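PDB 3NWR: A rubisco-like protein from Burkholderia fungorum, which belongs to the RuBisCO-like proteins, homologues of the RuBisCO large chain, and is probably an enzyme of the lyase class whose reaction is not established. Local coordinates for residues M299-S311 with D338-V351. Numbering follows the deposited sequence. Where two conformers were deposited one is given.
Sequences MSFQAYQTLWRLS and DCATPLAAGCDDAV
In the RuBisCO-type TIM barrel, helix 301-309 packs against the end of helix 329-340 and the loop leading to strand 352-355, where Arg309 reaches in, its chain bent at chi3 (66°) to turn the guanidinium to the loop carbonyls. Arg309 grips one carbonyl oxygen end-on: NH1 and NH2 lie 2.9 and 3.1 Å from Thr341 O, both approaching from the same face of the carbonyl plane. NH2 also makes a weak bond to Asp338 O, and the straighter bond of Arg309 NH2, 2.8 Å at 162°, runs in plane to a lone pair of Gln305 OE1, which fixes the rotation of the group. Arg309 NH1 forms a salt bridge with Asp349 OD1 at 3.0 Å, its hydrogen bond weak because it is bent (125°). That oxygen also accepts Leu343 N on its syn lone pair, while Asp349 OD2 pairs with Arg139. Leu343 CD2 sits over the centre of one guanidinium face, 3.5 Å from Arg309 CZ, and Val351 CG1 packs against Arg309 CG. Asp338 OD2 lies in plane at the edge of the Phe301 ring, 3.6 Å from Phe301 CD2. Two waters donate to the Asp338 carboxylate and accept weakly from Gln302 NE2 and N; Gln302 OE1 bonds to Leu132 N of strand 126-133. Arg309 thus fastens helix 301-309 to the next outer helix and its loop, in the helical layer surrounding the strands of a TIM barrel.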
loop_
_atom_site.group_PDB
_atom_site.type_symbol
_atom_site.label_atom_id
_atom_site.label_comp_id
_atom_site.label_asym_id
_atom_site.label_seq_id
_atom_site.Cartn_x
_atom_site.Cartn_y
_atom_site.Cartn_z
ATOM N N MET A 299 9.103 3.303 4.211
ATOM C CA MET A 299 9.305 2.186 5.118
ATOM C C MET A 299 10.527 1.380 4.709
ATOM O O MET A 299 10.605 0.898 3.577
ATOM C CB MET A 299 8.060 1.294 5.105
ATOM C CG MET A 299 7.905 0.429 6.317
ATOM S SD MET A 299 6.365 -0.517 6.208
ATOM C CE MET A 299 5.115 0.739 6.052
ATOM N N SER A 300 11.490 1.243 5.619
ATOM C CA SER A 300 12.613 0.332 5.389
ATOM C C SER A 300 12.138 -1.116 5.474
ATOM O O SER A 300 11.075 -1.413 6.044
ATOM C CB SER A 300 13.723 0.556 6.420
ATOM O OG SER A 300 14.184 1.894 6.370
ATOM N N PHE A 301 12.929 -2.026 4.923
ATOM C CA PHE A 301 12.463 -3.402 4.790
ATOM C C PHE A 301 12.220 -4.074 6.141
ATOM O O PHE A 301 11.289 -4.848 6.286
ATOM C CB PHE A 301 13.433 -4.235 3.937
ATOM C CG PHE A 301 12.921 -5.609 3.590
ATOM C CD1 PHE A 301 12.040 -5.801 2.528
ATOM C CD2 PHE A 301 13.339 -6.708 4.316
ATOM C CE1 PHE A 301 11.579 -7.089 2.208
ATOM C CE2 PHE A 301 12.891 -7.986 4.003
ATOM C CZ PHE A 301 12.009 -8.174 2.943
ATOM N N GLN A 302 13.054 -3.794 7.139
ATOM C CA GLN A 302 12.888 -4.458 8.436
ATOM C C GLN A 302 11.457 -4.299 8.951
ATOM O O GLN A 302 10.827 -5.269 9.393
ATOM C CB GLN A 302 13.881 -3.886 9.452
ATOM C CG GLN A 302 14.136 -4.761 10.663
ATOM C CD GLN A 302 12.956 -4.848 11.606
ATOM O OE1 GLN A 302 12.128 -3.932 11.701
ATOM N NE2 GLN A 302 12.864 -5.972 12.312
ATOM N N ALA A 303 10.952 -3.069 8.885
ATOM C CA ALA A 303 9.602 -2.777 9.345
ATOM C C ALA A 303 8.556 -3.412 8.420
ATOM O O ALA A 303 7.601 -4.047 8.881
ATOM C CB ALA A 303 9.384 -1.270 9.441
ATOM N N TYR A 304 8.735 -3.204 7.118
ATOM C CA TYR A 304 7.833 -3.740 6.102
ATOM C C TYR A 304 7.655 -5.253 6.258
ATOM O O TYR A 304 6.523 -5.766 6.294
ATOM C CB TYR A 304 8.415 -3.416 4.726
ATOM C CG TYR A 304 7.608 -3.875 3.530
ATOM C CD1 TYR A 304 6.426 -3.227 3.165
ATOM C CD2 TYR A 304 8.057 -4.930 2.736
ATOM C CE1 TYR A 304 5.700 -3.652 2.044
ATOM C CE2 TYR A 304 7.347 -5.350 1.621
ATOM C CZ TYR A 304 6.178 -4.705 1.282
ATOM O OH TYR A 304 5.497 -5.130 0.164
ATOM N N GLN A 305 8.772 -5.971 6.339
ATOM C CA GLN A 305 8.739 -7.434 6.432
ATOM C C GLN A 305 8.201 -7.903 7.782
ATOM O O GLN A 305 7.620 -8.978 7.876
ATOM C CB GLN A 305 10.118 -8.040 6.127
ATOM C CG GLN A 305 11.213 -7.707 7.146
ATOM C CD GLN A 305 11.460 -8.820 8.146
ATOM O OE1 GLN A 305 11.520 -9.996 7.784
ATOM N NE2 GLN A 305 11.647 -8.446 9.417
ATOM N N THR A 306 8.376 -7.092 8.824
ATOM C CA THR A 306 7.740 -7.411 10.102
ATOM C C THR A 306 6.220 -7.446 9.945
ATOM O O THR A 306 5.571 -8.446 10.287
ATOM C CB THR A 306 8.123 -6.410 11.199
ATOM O OG1 THR A 306 9.531 -6.491 11.452
ATOM C CG2 THR A 306 7.362 -6.717 12.481
ATOM N N LEU A 307 5.652 -6.360 9.416
ATOM C CA LEU A 307 4.208 -6.297 9.228
ATOM C C LEU A 307 3.723 -7.426 8.333
ATOM O O LEU A 307 2.753 -8.111 8.661
ATOM C CB LEU A 307 3.812 -4.952 8.636
ATOM C CG LEU A 307 4.106 -3.746 9.520
ATOM C CD1 LEU A 307 3.866 -2.488 8.708
ATOM C CD2 LEU A 307 3.222 -3.776 10.757
ATOM N N TRP A 308 4.395 -7.637 7.206
ATOM C CA TRP A 308 3.964 -8.705 6.303
ATOM C C TRP A 308 4.084 -10.107 6.896
ATOM O O TRP A 308 3.244 -10.960 6.654
ATOM C CB TRP A 308 4.609 -8.565 4.908
ATOM C CG TRP A 308 3.816 -7.577 4.146
ATOM C CD1 TRP A 308 4.150 -6.278 3.836
ATOM C CD2 TRP A 308 2.483 -7.769 3.697
ATOM N NE1 TRP A 308 3.094 -5.669 3.183
ATOM C CE2 TRP A 308 2.064 -6.572 3.086
ATOM C CE3 TRP A 308 1.604 -8.858 3.733
ATOM C CZ2 TRP A 308 0.794 -6.432 2.518
ATOM C CZ3 TRP A 308 0.355 -8.715 3.180
ATOM C CH2 TRP A 308 -0.043 -7.511 2.581
ATOM N N ARG A 309 5.114 -10.339 7.704
ATOM C CA ARG A 309 5.254 -11.655 8.308
ATOM C C ARG A 309 4.119 -11.957 9.293
ATOM O O ARG A 309 3.769 -13.120 9.503
ATOM C CB ARG A 309 6.635 -11.794 8.939
ATOM C CG ARG A 309 7.688 -12.116 7.887
ATOM C CD ARG A 309 9.109 -11.944 8.395
ATOM N NE ARG A 309 9.446 -12.894 9.450
ATOM C CZ ARG A 309 10.653 -12.969 9.997
ATOM N NH1 ARG A 309 10.898 -13.858 10.955
ATOM N NH2 ARG A 309 11.620 -12.148 9.580
ATOM N N LEU A 310 3.519 -10.919 9.868
ATOM C CA LEU A 310 2.362 -11.120 10.747
ATOM C C LEU A 310 1.147 -11.683 10.007
ATOM O O LEU A 310 0.224 -12.211 10.639
ATOM C CB LEU A 310 1.983 -9.832 11.490
ATOM C CG LEU A 310 3.083 -9.248 12.384
ATOM C CD1 LEU A 310 2.654 -7.902 12.976
ATOM C CD2 LEU A 310 3.463 -10.222 13.500
ATOM N N SER A 311 1.127 -11.572 8.680
ATOM C CA SER A 311 0.027 -12.157 7.903
ATOM C C SER A 311 0.254 -13.629 7.588
ATOM O O SER A 311 -0.634 -14.307 7.066
ATOM C CB SER A 311 -0.206 -11.396 6.598
ATOM O OG SER A 311 0.834 -11.657 5.673
ATOM N N ASP A 338 17.117 -10.013 7.449
ATOM C CA ASP A 338 15.850 -9.799 8.155
ATOM C C ASP A 338 14.962 -11.043 8.075
ATOM O O ASP A 338 14.385 -11.479 9.079
ATOM C CB ASP A 338 15.087 -8.606 7.568
ATOM C CG ASP A 338 15.671 -7.262 7.966
ATOM O OD1 ASP A 338 16.304 -7.159 9.050
ATOM O OD2 ASP A 338 15.464 -6.291 7.200
ATOM N N CYS A 339 14.851 -11.612 6.880
ATOM C CA CYS A 339 14.005 -12.783 6.647
ATOM C C CYS A 339 14.361 -13.941 7.566
ATOM O O CYS A 339 13.481 -14.671 8.040
ATOM C CB CYS A 339 14.101 -13.239 5.192
ATOM S SG CYS A 339 13.349 -12.114 4.004
ATOM N N ALA A 340 15.661 -14.100 7.815
ATOM C CA ALA A 340 16.150 -15.208 8.632
ATOM C C ALA A 340 16.082 -14.924 10.133
ATOM O O ALA A 340 16.247 -15.825 10.951
ATOM C CB ALA A 340 17.575 -15.559 8.234
ATOM N N THR A 341 15.828 -13.673 10.493
ATOM C CA THR A 341 15.799 -13.272 11.889
ATOM C C THR A 341 14.389 -13.448 12.448
ATOM O O THR A 341 13.453 -12.843 11.935
ATOM C CB THR A 341 16.226 -11.799 12.022
ATOM O OG1 THR A 341 17.522 -11.621 11.434
ATOM C CG2 THR A 341 16.251 -11.348 13.500
ATOM N N PRO A 342 14.223 -14.280 13.496
ATOM C CA PRO A 342 12.883 -14.422 14.090
ATOM C C PRO A 342 12.359 -13.076 14.571
ATOM O O PRO A 342 13.138 -12.226 15.020
ATOM C CB PRO A 342 13.117 -15.354 15.286
ATOM C CG PRO A 342 14.352 -16.122 14.918
ATOM C CD PRO A 342 15.217 -15.132 14.174
ATOM N N LEU A 343 11.052 -12.867 14.464
ATOM C CA LEU A 343 10.482 -11.579 14.845
ATOM C C LEU A 343 10.662 -11.296 16.339
ATOM O O LEU A 343 10.797 -10.144 16.748
ATOM C CB LEU A 343 8.998 -11.492 14.452
ATOM C CG LEU A 343 8.665 -11.478 12.952
ATOM C CD1 LEU A 343 7.183 -11.194 12.717
ATOM C CD2 LEU A 343 9.532 -10.460 12.214
ATOM N N ALA A 344 10.655 -12.349 17.149
ATOM C CA ALA A 344 10.853 -12.197 18.590
ATOM C C ALA A 344 11.519 -13.442 19.151
ATOM O O ALA A 344 11.506 -14.495 18.519
ATOM C CB ALA A 344 9.528 -11.933 19.299
ATOM N N ALA A 345 12.105 -13.314 20.336
ATOM C CA ALA A 345 12.803 -14.434 20.955
ATOM C C ALA A 345 11.942 -15.691 21.002
ATOM O O ALA A 345 10.816 -15.669 21.494
ATOM C CB ALA A 345 13.276 -14.062 22.357
ATOM N N GLY A 346 12.480 -16.784 20.471
ATOM C CA GLY A 346 11.834 -18.080 20.550
ATOM C C GLY A 346 10.648 -18.341 19.632
ATOM O O GLY A 346 9.967 -19.353 19.781
ATOM N N CYS A 347 10.411 -17.436 18.687
ATOM C CA CYS A 347 9.262 -17.552 17.786
ATOM C C CYS A 347 9.466 -18.570 16.665
ATOM O O CYS A 347 8.505 -19.191 16.199
ATOM C CB CYS A 347 8.901 -16.185 17.194
ATOM S SG CYS A 347 8.065 -15.088 18.353
ATOM N N ASP A 348 10.712 -18.734 16.236
ATOM C CA ASP A 348 11.048 -19.661 15.143
ATOM C C ASP A 348 10.161 -19.467 13.907
ATOM O O ASP A 348 9.567 -20.415 13.388
ATOM C CB ASP A 348 10.959 -21.113 15.625
ATOM C CG ASP A 348 11.449 -22.105 14.584
ATOM O OD1 ASP A 348 12.438 -21.794 13.884
ATOM O OD2 ASP A 348 10.846 -23.195 14.464
ATOM N N ASP A 349 10.093 -18.231 13.429
ATOM C CA ASP A 349 9.158 -17.862 12.382
ATOM C C ASP A 349 9.853 -17.255 11.152
ATOM O O ASP A 349 9.283 -16.412 10.452
ATOM C CB ASP A 349 8.149 -16.862 12.951
ATOM C CG ASP A 349 8.813 -15.597 13.476
ATOM O OD1 ASP A 349 10.047 -15.475 13.376
ATOM O OD2 ASP A 349 8.100 -14.714 13.992
ATOM N N ALA A 350 11.083 -17.671 10.885
ATOM C CA ALA A 350 11.803 -17.156 9.725
ATOM C C ALA A 350 11.055 -17.458 8.432
ATOM O O ALA A 350 10.291 -18.427 8.350
ATOM C CB ALA A 350 13.233 -17.725 9.673
ATOM N N VAL A 351 11.265 -16.614 7.429
ATOM C CA VAL A 351 10.697 -16.849 6.108
ATOM C C VAL A 351 11.825 -17.033 5.103
ATOM O O VAL A 351 12.979 -16.673 5.362
ATOM C CB VAL A 351 9.747 -15.710 5.664
ATOM C CG1 VAL A 351 8.547 -15.623 6.609
ATOM C CG2 VAL A 351 10.491 -14.373 5.578
HETATM O O HOH W 1 15.293 -8.158 11.393
HETATM O O HOH W 2 16.041 -3.772 6.548
HETATM O O HOH W 3 13.103 -9.910 11.685
HETATM O O HOH W 4 7.239 -14.736 10.342
#